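Local coordinates for protein CD1-2 antigen (Gallus gallus, PDB 3DBX) that probably presents lipid antigens to T cells, as an MHC class I-like glycoprotein of the CD1 family with an immunoglobulin-type membrane-proximal domain, at residues A[193-198]-A[207-212]. Numbering follows the deposited sequence.
Sequences AVVFAR and LVCRVT
Phe-196 lays one face of its ring over Val-208, whose CB sits 3.9 Å from the ring centroid in a CH-pi contact 22° off the normal. The ring reaches across because CG lies between the backbone N and carbonyl carbon (chi1 49°), and its CZ comes to 3.5 Å from CG1 of Val-208. Beneath the side chains, antiparallel strands 192-200 and 204-214 form the hairpin at one edge of an immunoglobulin C1-set sheet. Two hydrogen-bonded pairs join them: Val-208 N gives a bond of 2.9 Å to Phe-196 O, returned by Phe-196 N to Val-208 O, and Val-194 and Arg-210 repeat the exchange.

The opposite face belongs to the sandwich interior. Cys-209, in a disulfide with Cys-267 of the facing sheet, brings SG to 4.3 Å from CG2 of Val-195 and touches Trp-223; Leu-207 CD2 meets Ala-197 CB at 3.7 Å, both residues touching Trp-283.

Looser packing marks the other end of the aromatic face, where Val-194 CG2 lies alongside Arg-210 CB at 3.8 Å and the extended arginine leads away to hydrogen-bond a polar side chain of another protein's chain. Exposed Arg-198 sets its guanidinium face over Phe-196 CD2 and salt-bridges an acidic side chain of that protein. Both faces thus pack apolar groups; the inner adds a covalent link, the outer two arginines flanking a phenylalanine, consistent with holding the second protein.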
ATOM      1  N   ALA A 193      -2.119  -0.212 -22.934  1.00 29.20           N
ATOM      2  CA  ALA A 193      -0.977   0.724 -22.896  1.00 28.16           C
ATOM      3  C   ALA A 193      -1.050   1.752 -24.024  1.00 28.93           C
ATOM      4  O   ALA A 193      -1.638   1.512 -25.081  1.00 30.68           O
ATOM      5  CB  ALA A 193       0.359  -0.022 -22.919  1.00 27.07           C
ATOM      6  N   VAL A 194      -0.494   2.922 -23.759  1.00 28.72           N
ATOM      7  CA  VAL A 194      -0.476   4.004 -24.733  1.00 28.85           C
ATOM      8  C   VAL A 194       0.938   4.571 -24.713  1.00 27.40           C
ATOM      9  O   VAL A 194       1.579   4.598 -23.649  1.00 25.43           O
ATOM     10  CB  VAL A 194      -1.559   5.100 -24.467  1.00 30.01           C
ATOM     11  CG1 VAL A 194      -3.002   4.549 -24.663  1.00 32.63           C
ATOM     12  CG2 VAL A 194      -1.420   5.781 -23.080  1.00 29.78           C
ATOM     13  N   VAL A 195       1.420   4.981 -25.889  1.00 27.49           N
ATOM     14  CA  VAL A 195       2.757   5.588 -26.036  1.00 27.10           C
ATOM     15  C   VAL A 195       2.604   6.992 -26.649  1.00 28.59           C
ATOM     16  O   VAL A 195       1.875   7.171 -27.648  1.00 30.45           O
ATOM     17  CB  VAL A 195       3.679   4.716 -26.919  1.00 28.07           C
ATOM     18  CG1 VAL A 195       4.982   5.428 -27.201  1.00 27.81           C
ATOM     19  CG2 VAL A 195       3.999   3.396 -26.228  1.00 26.87           C
ATOM     20  N   PHE A 196       3.238   7.993 -26.041  1.00 27.77           N
ATOM     21  CA  PHE A 196       3.278   9.336 -26.635  1.00 29.95           C
ATOM     22  C   PHE A 196       4.619  10.013 -26.321  1.00 30.04           C
ATOM     23  O   PHE A 196       5.389   9.503 -25.515  1.00 29.61           O
ATOM     24  CB  PHE A 196       2.097  10.193 -26.155  1.00 31.09           C
ATOM     25  CG  PHE A 196       1.906  10.177 -24.657  1.00 30.60           C
ATOM     26  CD1 PHE A 196       1.186   9.136 -24.045  1.00 32.15           C
ATOM     27  CD2 PHE A 196       2.478  11.149 -23.869  1.00 28.86           C
ATOM     28  CE1 PHE A 196       1.026   9.103 -22.661  1.00 33.51           C
ATOM     29  CE2 PHE A 196       2.324  11.133 -22.469  1.00 31.40           C
ATOM     30  CZ  PHE A 196       1.585  10.124 -21.869  1.00 30.75           C
ATOM     31  N   ALA A 197       4.895  11.138 -26.979  1.00 31.39           N
ATOM     32  CA  ALA A 197       6.162  11.858 -26.798  1.00 31.39           C
ATOM     33  C   ALA A 197       5.942  13.249 -26.263  1.00 32.08           C
ATOM     34  O   ALA A 197       4.968  13.931 -26.642  1.00 33.23           O
ATOM     35  CB  ALA A 197       6.936  11.921 -28.099  1.00 32.94           C
ATOM     36  N   ARG A 198       6.835  13.683 -25.370  1.00 31.91           N
ATOM     37  CA  ARG A 198       6.718  15.016 -24.776  1.00 33.46           C
ATOM     38  C   ARG A 198       8.083  15.708 -24.749  1.00 35.53           C
ATOM     39  O   ARG A 198       9.107  15.056 -24.961  1.00 34.63           O
ATOM     40  CB  ARG A 198       6.100  14.914 -23.368  1.00 33.31           C
ATOM     41  CG  ARG A 198       4.718  14.198 -23.309  1.00 32.75           C
ATOM     42  CD  ARG A 198       3.682  15.141 -23.925  1.00 34.74           C
ATOM     43  NE  ARG A 198       2.288  14.728 -23.847  1.00 34.08           N
ATOM     44  CZ  ARG A 198       1.516  14.461 -24.896  1.00 35.30           C
ATOM     45  NH1 ARG A 198       2.018  14.483 -26.128  1.00 32.32           N
ATOM     46  NH2 ARG A 198       0.248  14.134 -24.701  1.00 33.26           N
ATOM     47  N   LEU A 207       9.861   9.854 -24.251  1.00 29.63           N
ATOM     48  CA  LEU A 207       8.835   8.914 -24.678  1.00 26.61           C
ATOM     49  C   LEU A 207       8.204   8.350 -23.426  1.00 26.63           C
ATOM     50  O   LEU A 207       8.930   8.014 -22.501  1.00 25.64           O
ATOM     51  CB  LEU A 207       9.409   7.782 -25.532  1.00 28.22           C
ATOM     52  CG  LEU A 207      10.250   8.250 -26.727  1.00 30.96           C
ATOM     53  CD1 LEU A 207      10.699   7.055 -27.524  1.00 32.17           C
ATOM     54  CD2 LEU A 207       9.487   9.236 -27.606  1.00 31.66           C
ATOM     55  N   VAL A 208       6.868   8.255 -23.409  1.00 24.27           N
ATOM     56  CA  VAL A 208       6.106   7.804 -22.233  1.00 24.05           C
ATOM     57  C   VAL A 208       5.278   6.612 -22.633  1.00 25.08           C
ATOM     58  O   VAL A 208       4.605   6.656 -23.654  1.00 24.53           O
ATOM     59  CB  VAL A 208       5.130   8.894 -21.708  1.00 24.04           C
ATOM     60  CG1 VAL A 208       4.348   8.413 -20.495  1.00 23.06           C
ATOM     61  CG2 VAL A 208       5.877  10.203 -21.349  1.00 24.39           C
ATOM     62  N   CYS A 209       5.360   5.534 -21.856  1.00 25.87           N
ATOM     63  CA  CYS A 209       4.458   4.405 -22.038  1.00 24.88           C
ATOM     64  C   CYS A 209       3.580   4.368 -20.765  1.00 25.09           C
ATOM     65  O   CYS A 209       4.111   4.170 -19.680  1.00 24.08           O
ATOM     66  CB  CYS A 209       5.289   3.151 -22.094  1.00 25.75           C
ATOM     67  SG  CYS A 209       4.336   1.649 -22.334  1.00 29.63           S
ATOM     68  N   ARG A 210       2.274   4.601 -20.895  1.00 24.70           N
ATOM     69  CA  ARG A 210       1.403   4.591 -19.740  1.00 24.26           C
ATOM     70  C   ARG A 210       0.614   3.285 -19.792  1.00 23.58           C
ATOM     71  O   ARG A 210      -0.070   3.024 -20.775  1.00 23.74           O
ATOM     72  CB  ARG A 210       0.478   5.803 -19.774  1.00 26.76           C
ATOM     73  CG  ARG A 210      -0.536   5.851 -18.612  1.00 28.11           C
ATOM     74  CD  ARG A 210      -1.537   6.985 -18.852  1.00 34.79           C
ATOM     75  NE  ARG A 210      -2.685   6.873 -17.957  1.00 37.25           N
ATOM     76  CZ  ARG A 210      -3.729   7.685 -17.961  1.00 38.83           C
ATOM     77  NH1 ARG A 210      -3.771   8.717 -18.799  1.00 40.91           N
ATOM     78  NH2 ARG A 210      -4.706   7.483 -17.098  1.00 41.73           N
ATOM     79  N   VAL A 211       0.740   2.459 -18.752  1.00 21.58           N
ATOM     80  CA  VAL A 211       0.116   1.122 -18.742  1.00 21.49           C
ATOM     81  C   VAL A 211      -0.936   1.141 -17.654  1.00 21.86           C
ATOM     82  O   VAL A 211      -0.630   1.533 -16.547  1.00 20.89           O
ATOM     83  CB  VAL A 211       1.154   0.052 -18.389  1.00 22.07           C
ATOM     84  CG1 VAL A 211       0.517  -1.342 -18.526  1.00 22.64           C
ATOM     85  CG2 VAL A 211       2.396   0.153 -19.377  1.00 19.52           C
ATOM     86  N   THR A 212      -2.173   0.770 -17.990  1.00 22.44           N
ATOM     87  CA  THR A 212      -3.297   0.949 -17.068  1.00 24.68           C
ATOM     88  C   THR A 212      -4.121  -0.354 -16.941  1.00 25.38           C
ATOM     89  O   THR A 212      -3.908  -1.307 -17.703  1.00 25.62           O
ATOM     90  CB  THR A 212      -4.192   2.168 -17.549  1.00 28.56           C
ATOM     91  OG1 THR A 212      -4.727   1.873 -18.847  1.00 30.35           O
ATOM     92  CG2 THR A 212      -3.348   3.434 -17.717  1.00 28.05           C
TER